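Local coordinates for protein aldehyde dehydrogenase (Listeria monocytogenes, PDB 3K9D) that probably oxidises aldehyde or oxo groups with NAD or NADP as the electron acceptor, as a member of the aldehyde dehydrogenase family, at residues T183-L186 and M187-D191; E283-Q286 and L287-I291; V303-S306 and V307-A311. All coordinates share one frame; numbering follows the deposited sequence.

Contact 1: T183-L186 and M187-D191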
loop_
_atom_site.group_PDB
_atom_site.type_symbol
_atom_site.label_atom_id
_atom_site.label_comp_id
_atom_site.label_asym_id
_atom_site.label_seq_id
_atom_site.Cartn_x
_atom_site.Cartn_y
_atom_site.Cartn_z
ATOM N N THR A 183 19.130 -10.528 4.653
ATOM C CA THR A 183 18.128 -9.682 3.999
ATOM C C THR A 183 16.722 -10.298 4.106
ATOM O O THR A 183 15.729 -9.574 4.187
ATOM C CB THR A 183 18.482 -9.431 2.517
ATOM O OG1 THR A 183 19.736 -8.735 2.438
ATOM C CG2 THR A 183 17.404 -8.595 1.840
ATOM N N ASP A 184 16.649 -11.626 4.097
ATOM C CA ASP A 184 15.384 -12.332 4.384
ATOM C C ASP A 184 14.874 -12.028 5.797
ATOM O O ASP A 184 13.674 -11.837 6.001
ATOM C CB ASP A 184 15.542 -13.845 4.238
ATOM C CG ASP A 184 14.218 -14.585 4.411
ATOM O OD1 ASP A 184 13.345 -14.431 3.537
ATOM O OD2 ASP A 184 14.051 -15.304 5.416
ATOM N N GLN A 185 15.793 -12.004 6.757
ATOM C CA GLN A 185 15.469 -11.702 8.149
ATOM C C GLN A 185 15.000 -10.254 8.273
ATOM O O GLN A 185 14.020 -9.980 8.963
ATOM C CB GLN A 185 16.664 -11.998 9.085
ATOM C CG GLN A 185 16.477 -11.611 10.570
ATOM C CD GLN A 185 15.318 -12.346 11.275
ATOM O OE1 GLN A 185 15.533 -13.322 11.969
ATOM N NE2 GLN A 185 14.096 -11.858 11.102
ATOM N N LEU A 186 15.666 -9.341 7.565
ATOM C CA LEU A 186 15.267 -7.927 7.553
ATOM C C LEU A 186 13.857 -7.722 7.038
ATOM O O LEU A 186 13.088 -6.946 7.612
ATOM C CB LEU A 186 16.245 -7.065 6.743
ATOM C CG LEU A 186 15.917 -5.561 6.614
ATOM C CD1 LEU A 186 15.961 -4.816 7.978
ATOM C CD2 LEU A 186 16.836 -4.864 5.620
ATOM N N MET A 187 13.519 -8.422 5.959
ATOM C CA MET A 187 12.217 -8.286 5.350
ATOM C C MET A 187 11.130 -8.965 6.200
ATOM O O MET A 187 10.050 -8.410 6.344
ATOM C CB MET A 187 12.201 -8.863 3.914
ATOM C CG MET A 187 13.009 -8.074 2.865
ATOM S SD MET A 187 12.836 -8.727 1.181
ATOM C CE MET A 187 13.338 -10.427 1.417
ATOM N N LYS A 188 11.419 -10.158 6.728
ATOM C CA LYS A 188 10.411 -10.973 7.465
ATOM C C LYS A 188 10.147 -10.556 8.913
ATOM O O LYS A 188 9.076 -10.850 9.453
ATOM C CB LYS A 188 10.747 -12.472 7.418
ATOM C CG LYS A 188 10.428 -13.149 6.075
ATOM C CD LYS A 188 10.763 -14.640 6.086
ATOM C CE LYS A 188 10.450 -15.318 4.744
ATOM N NZ LYS A 188 9.000 -15.620 4.533
ATOM N N HIS A 189 11.112 -9.881 9.538
ATOM C CA HIS A 189 11.014 -9.481 10.949
ATOM C C HIS A 189 9.725 -8.749 11.320
ATOM O O HIS A 189 9.225 -7.925 10.559
ATOM C CB HIS A 189 12.203 -8.615 11.350
ATOM C CG HIS A 189 12.604 -8.780 12.781
ATOM N ND1 HIS A 189 11.987 -8.106 13.813
ATOM C CD2 HIS A 189 13.547 -9.563 13.356
ATOM C CE1 HIS A 189 12.542 -8.453 14.960
ATOM N NE2 HIS A 189 13.491 -9.338 14.711
ATOM N N LYS A 190 9.207 -9.076 12.502
ATOM C CA LYS A 190 7.983 -8.500 13.054
ATOM C C LYS A 190 8.082 -6.980 13.299
ATOM O O LYS A 190 7.113 -6.237 13.096
ATOM C CB LYS A 190 7.650 -9.234 14.361
ATOM C CG LYS A 190 6.324 -8.867 14.994
ATOM C CD LYS A 190 6.354 -9.110 16.501
ATOM C CE LYS A 190 5.608 -8.010 17.247
ATOM N NZ LYS A 190 4.235 -7.777 16.696
ATOM N N ASP A 191 9.266 -6.529 13.710
ATOM C CA ASP A 191 9.504 -5.120 14.029
ATOM C C ASP A 191 9.806 -4.217 12.822
ATOM O O ASP A 191 9.739 -2.973 12.916
ATOM C CB ASP A 191 10.549 -5.017 15.143
ATOM C CG ASP A 191 10.044 -5.595 16.437
ATOM O OD1 ASP A 191 8.834 -5.433 16.696
ATOM O OD2 ASP A 191 10.828 -6.212 17.193
#

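Contact 2: E283-Q286 and L287-I291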
loop_
_atom_site.group_PDB
_atom_site.type_symbol
_atom_site.label_atom_id
_atom_site.label_comp_id
_atom_site.label_asym_id
_atom_site.label_seq_id
_atom_site.Cartn_x
_atom_site.Cartn_y
_atom_site.Cartn_z
ATOM N N GLU A 283 25.737 -7.031 -36.831
ATOM C CA GLU A 283 26.215 -6.493 -35.555
ATOM C C GLU A 283 25.121 -6.520 -34.488
ATOM O O GLU A 283 25.404 -6.799 -33.330
ATOM C CB GLU A 283 26.689 -5.052 -35.716
ATOM C CG GLU A 283 27.895 -4.896 -36.621
ATOM C CD GLU A 283 28.275 -3.457 -36.823
ATOM O OE1 GLU A 283 27.377 -2.625 -37.065
ATOM O OE2 GLU A 283 29.479 -3.163 -36.737
ATOM N N ALA A 284 23.886 -6.199 -34.891
ATOM C CA ALA A 284 22.726 -6.246 -34.003
ATOM C C ALA A 284 22.460 -7.671 -33.527
ATOM O O ALA A 284 22.143 -7.879 -32.367
ATOM C CB ALA A 284 21.502 -5.685 -34.697
ATOM N N VAL A 285 22.593 -8.638 -34.430
ATOM C CA VAL A 285 22.466 -10.060 -34.083
ATOM C C VAL A 285 23.587 -10.518 -33.143
ATOM O O VAL A 285 23.335 -11.251 -32.178
ATOM C CB VAL A 285 22.420 -10.953 -35.348
ATOM C CG1 VAL A 285 22.605 -12.425 -34.994
ATOM C CG2 VAL A 285 21.106 -10.767 -36.079
ATOM N N GLN A 286 24.815 -10.072 -33.418
ATOM C CA GLN A 286 25.971 -10.410 -32.592
ATOM C C GLN A 286 25.824 -9.905 -31.168
ATOM O O GLN A 286 26.049 -10.650 -30.230
ATOM C CB GLN A 286 27.264 -9.867 -33.200
ATOM C CG GLN A 286 28.526 -10.493 -32.617
ATOM C CD GLN A 286 29.752 -10.280 -33.492
ATOM O OE1 GLN A 286 30.880 -10.573 -33.082
ATOM N NE2 GLN A 286 29.536 -9.771 -34.703
ATOM N N LEU A 287 25.435 -8.635 -31.022
ATOM C CA LEU A 287 25.222 -8.028 -29.709
ATOM C C LEU A 287 24.020 -8.664 -28.998
ATOM O O LEU A 287 24.050 -8.855 -27.786
ATOM C CB LEU A 287 25.065 -6.499 -29.838
ATOM C CG LEU A 287 24.854 -5.669 -28.569
ATOM C CD1 LEU A 287 26.024 -5.794 -27.616
ATOM C CD2 LEU A 287 24.553 -4.218 -28.869
ATOM N N GLY A 288 22.987 -9.021 -29.761
ATOM C CA GLY A 288 21.814 -9.709 -29.212
ATOM C C GLY A 288 22.122 -11.062 -28.581
ATOM O O GLY A 288 21.607 -11.391 -27.505
ATOM N N LYS A 289 22.966 -11.846 -29.252
ATOM C CA LYS A 289 23.463 -13.123 -28.713
ATOM C C LYS A 289 24.254 -12.926 -27.415
ATOM O O LYS A 289 24.091 -13.690 -26.460
ATOM C CB LYS A 289 24.311 -13.857 -29.759
ATOM C CG LYS A 289 23.510 -14.395 -30.947
ATOM C CD LYS A 289 24.406 -15.112 -31.949
ATOM C CE LYS A 289 23.602 -15.645 -33.114
ATOM N NZ LYS A 289 24.468 -16.025 -34.271
ATOM N N PHE A 290 25.079 -11.882 -27.364
ATOM C CA PHE A 290 25.842 -11.554 -26.145
ATOM C C PHE A 290 24.989 -11.056 -24.955
ATOM O O PHE A 290 25.210 -11.467 -23.806
ATOM C CB PHE A 290 26.955 -10.544 -26.454
ATOM C CG PHE A 290 27.789 -10.195 -25.260
ATOM C CD1 PHE A 290 28.769 -11.077 -24.800
ATOM C CD2 PHE A 290 27.581 -9.002 -24.575
ATOM C CE1 PHE A 290 29.539 -10.774 -23.667
ATOM C CE2 PHE A 290 28.347 -8.683 -23.454
ATOM C CZ PHE A 290 29.321 -9.578 -22.993
ATOM N N ILE A 291 24.046 -10.158 -25.243
ATOM C CA ILE A 291 23.135 -9.573 -24.258
ATOM C C ILE A 291 22.209 -10.614 -23.583
ATOM O O ILE A 291 22.022 -10.589 -22.352
ATOM C CB ILE A 291 22.251 -8.460 -24.908
ATOM C CG1 ILE A 291 23.031 -7.171 -25.163
ATOM C CG2 ILE A 291 21.080 -8.099 -24.025
ATOM C CD1 ILE A 291 22.176 -6.112 -25.883
#

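Contact 3: V303-S306 and V307-A311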
loop_
_atom_site.group_PDB
_atom_site.type_symbol
_atom_site.label_atom_id
_atom_site.label_comp_id
_atom_site.label_asym_id
_atom_site.label_seq_id
_atom_site.Cartn_x
_atom_site.Cartn_y
_atom_site.Cartn_z
ATOM N N VAL A 303 25.945 -3.754 -17.826
ATOM C CA VAL A 303 25.263 -2.779 -16.965
ATOM C C VAL A 303 26.167 -1.624 -16.549
ATOM O O VAL A 303 27.226 -1.839 -15.958
ATOM C CB VAL A 303 24.622 -3.461 -15.719
ATOM C CG1 VAL A 303 24.085 -2.423 -14.732
ATOM C CG2 VAL A 303 23.498 -4.420 -16.149
ATOM N N GLY A 304 25.742 -0.406 -16.898
ATOM C CA GLY A 304 26.471 0.815 -16.568
ATOM C C GLY A 304 27.831 0.974 -17.228
ATOM O O GLY A 304 28.686 1.720 -16.721
ATOM N N LYS A 305 28.027 0.292 -18.360
ATOM C CA LYS A 305 29.327 0.313 -19.038
ATOM C C LYS A 305 29.289 1.183 -20.281
ATOM O O LYS A 305 28.234 1.400 -20.870
ATOM C CB LYS A 305 29.810 -1.101 -19.375
ATOM C CG LYS A 305 29.979 -2.048 -18.177
ATOM C CD LYS A 305 30.972 -1.522 -17.137
ATOM C CE LYS A 305 31.664 -2.668 -16.403
ATOM N NZ LYS A 305 32.800 -2.213 -15.553
ATOM N N SER A 306 30.459 1.674 -20.676
ATOM C CA SER A 306 30.592 2.501 -21.859
ATOM C C SER A 306 30.293 1.728 -23.155
ATOM O O SER A 306 30.360 0.494 -23.189
ATOM C CB SER A 306 32.003 3.054 -21.923
ATOM O OG SER A 306 32.889 2.039 -22.344
ATOM N N VAL A 307 29.978 2.480 -24.202
ATOM C CA VAL A 307 29.781 1.951 -25.560
ATOM C C VAL A 307 30.969 1.122 -26.029
ATOM O O VAL A 307 30.793 0.016 -26.544
ATOM C CB VAL A 307 29.494 3.097 -26.555
ATOM C CG1 VAL A 307 29.659 2.649 -28.008
ATOM C CG2 VAL A 307 28.082 3.640 -26.328
ATOM N N GLN A 308 32.174 1.656 -25.820
ATOM C CA GLN A 308 33.410 0.988 -26.214
ATOM C C GLN A 308 33.587 -0.324 -25.468
ATOM O O GLN A 308 33.904 -1.326 -26.084
ATOM C CB GLN A 308 34.625 1.905 -25.998
ATOM C CG GLN A 308 34.723 3.052 -26.999
ATOM C CD GLN A 308 34.650 2.572 -28.433
ATOM O OE1 GLN A 308 35.362 1.649 -28.831
ATOM N NE2 GLN A 308 33.778 3.187 -29.213
ATOM N N HIS A 309 33.345 -0.305 -24.156
ATOM C CA HIS A 309 33.489 -1.482 -23.286
ATOM C C HIS A 309 32.608 -2.647 -23.755
ATOM O O HIS A 309 33.080 -3.787 -23.883
ATOM C CB HIS A 309 33.150 -1.104 -21.842
ATOM C CG HIS A 309 33.339 -2.212 -20.853
ATOM N ND1 HIS A 309 34.489 -2.358 -20.109
ATOM C CD2 HIS A 309 32.513 -3.211 -20.464
ATOM C CE1 HIS A 309 34.369 -3.406 -19.315
ATOM N NE2 HIS A 309 33.180 -3.942 -19.515
ATOM N N ILE A 310 31.339 -2.329 -24.015
ATOM C CA ILE A 310 30.325 -3.271 -24.509
ATOM C C ILE A 310 30.685 -3.790 -25.903
ATOM O O ILE A 310 30.572 -4.989 -26.178
ATOM C CB ILE A 310 28.918 -2.610 -24.542
ATOM C CG1 ILE A 310 28.438 -2.283 -23.126
ATOM C CG2 ILE A 310 27.895 -3.499 -25.261
ATOM C CD1 ILE A 310 27.362 -1.214 -23.073
ATOM N N ALA A 311 31.145 -2.881 -26.754
ATOM C CA ALA A 311 31.550 -3.215 -28.103
ATOM C C ALA A 311 32.682 -4.229 -28.072
ATOM O O ALA A 311 32.643 -5.198 -28.813
ATOM C CB ALA A 311 31.957 -1.965 -28.876
#

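Contact 1: T183-L186 and M187-D191
Thr183 meets Met187 one turn further along helix 180-188, and its carbonyl O accepts from Met187 N at 3.1 Å. Met187 CG also lies against that oxygen, and its chain bends at the last torsion (chi3 -56°), bringing CE to 3.8 Å from Thr183 O. The hydroxyl of Thr183 turns elsewhere, to Ser142 OG and Thr179 O.

Asp184 O takes Lys188 N at 2.9 Å. The side chains of this pair meet through the lysine methylenes: Lys188 CE is 3.3 Å from Asp184 OD1, and CD lies near OD2. Any attraction between the charges is probably weak and long-range, since Lys188 NZ stays 4.6 Å from Asp184 OD1.

Gln185 O receives His189 N at 3.0 Å in the last turn. His189 is the first residue to leave helical angles. Gln185 NE2 lies at the edge of the imidazole, 3.3 Å from His189 CD2, with the amide and ring planes 64° apart. Arg15 NE holds Gln185 OE1. The ND1 corner of the ring is held too: Asp191 N donates to it, close to the ring plane.

Leu186 O bonds to Thr192 OG1, where strand 192-197 begins. The Leu186 side chain packs on Ala113 of strand 102-116. Gln185 and His189 face helix 6-28, while Thr183 and Met187 touch helix 201-207.

Contact 2: E283-Q286 and L287-I291
Glu283 and Leu287 join successive turns of an alpha-helix, 281-291, in the domain with the seven-stranded parallel sheet.

Four i to i+4 backbone hydrogen bonds cross the contact. Leu287 N donates to Glu283 O at 2.9 Å, Gly288 N to Ala284 O at 3.0 Å, and Lys289 N to Val285 O at 3.0 Å. The last, Phe290 N to Gln286 O, is longer at 3.3 Å. Ala284 O also accepts a hydrogen bond from the hydroxyl of Tyr338, so two donors hold this carbonyl.

Side-chain packing is divided between two faces. Leu287 CB sits against Glu283 O, but the rest of the side chain leads away from the first turn. With CG anti to the backbone N (chi1 -179°), it packs on Ile310 and on Ile346 of strand 346-352. Phe290 likewise leaves this turn and touches Leu313.

The exposed face carries Val285 and Lys289, which run side by side and point the same way. The lysine chain is extended, and its CG lies against Val285 O. Farther out, Lys289 CE rests 3.9 Å from Val285 CG1.

Contact 3: V303-S306 and V307-A311
Lys305 lies across one face of the His309 ring, just before helix 307-313. Lys305 CB starts above the ring plane, outside the CD2 side of the rim, 3.6 Å from His309 CD2. CG is equally close to that carbon. The chain bends at chi2 (-59°), which carries it along the imidazole. Lys305 CD stands over the face, displaced toward the rim, 4.2 Å from the His309 ring centroid and 19° off the normal, in a CH-pi contact. Lys305 CE moves on to His309 NE2, at 3.7 Å. The tip, NZ, leaves the ring and bonds to Gly63 O.

Ser306 is the N-cap of the helix. Its OG accepts from His309 N at 3.0 Å, while its carbonyl O accepts from Ile310 N at 3.1 Å. The side-chain torsion (chi1 76°) places OG between the backbone N and the carbonyl carbon, facing the first turn. OG also lies against His309 CB. Thus one residue satisfies two early N-H groups of the helix.

Ile310 CD1 packs on Lys305 O, a buried oxygen with no polar partner in the model. The loop before the helix is pinned by Gly304, which bonds to Gly65, Leu343 and Asn247. Val307 and Ile310 turn to Pro345, just before strand 346-352, and Ile310 also meets Ala344.

How the contacts relate
The three contacts follow one another along the chain, all within the aldehyde dehydrogenase fold. Contact 1 closes helix 180-188, which packs on the mixed sheet containing strands 102-116 and 192-197. Contacts 2 and 3 belong to the region of the seven-stranded parallel sheet. Their helices, 281-291 and 307-313, are consecutive. The centres of contacts 2 and 3 are about 13 Å apart. They touch where Leu287 CD1 packs 3.8 Å from Ile310 CG2. Contact 1 is remote, with its centre about 40 Å from that of contact 2 and 36 Å from that of contact 3. The mixed-sheet and parallel-sheet regions probably correspond to the family's cofactor-binding and catalytic domains, respectively.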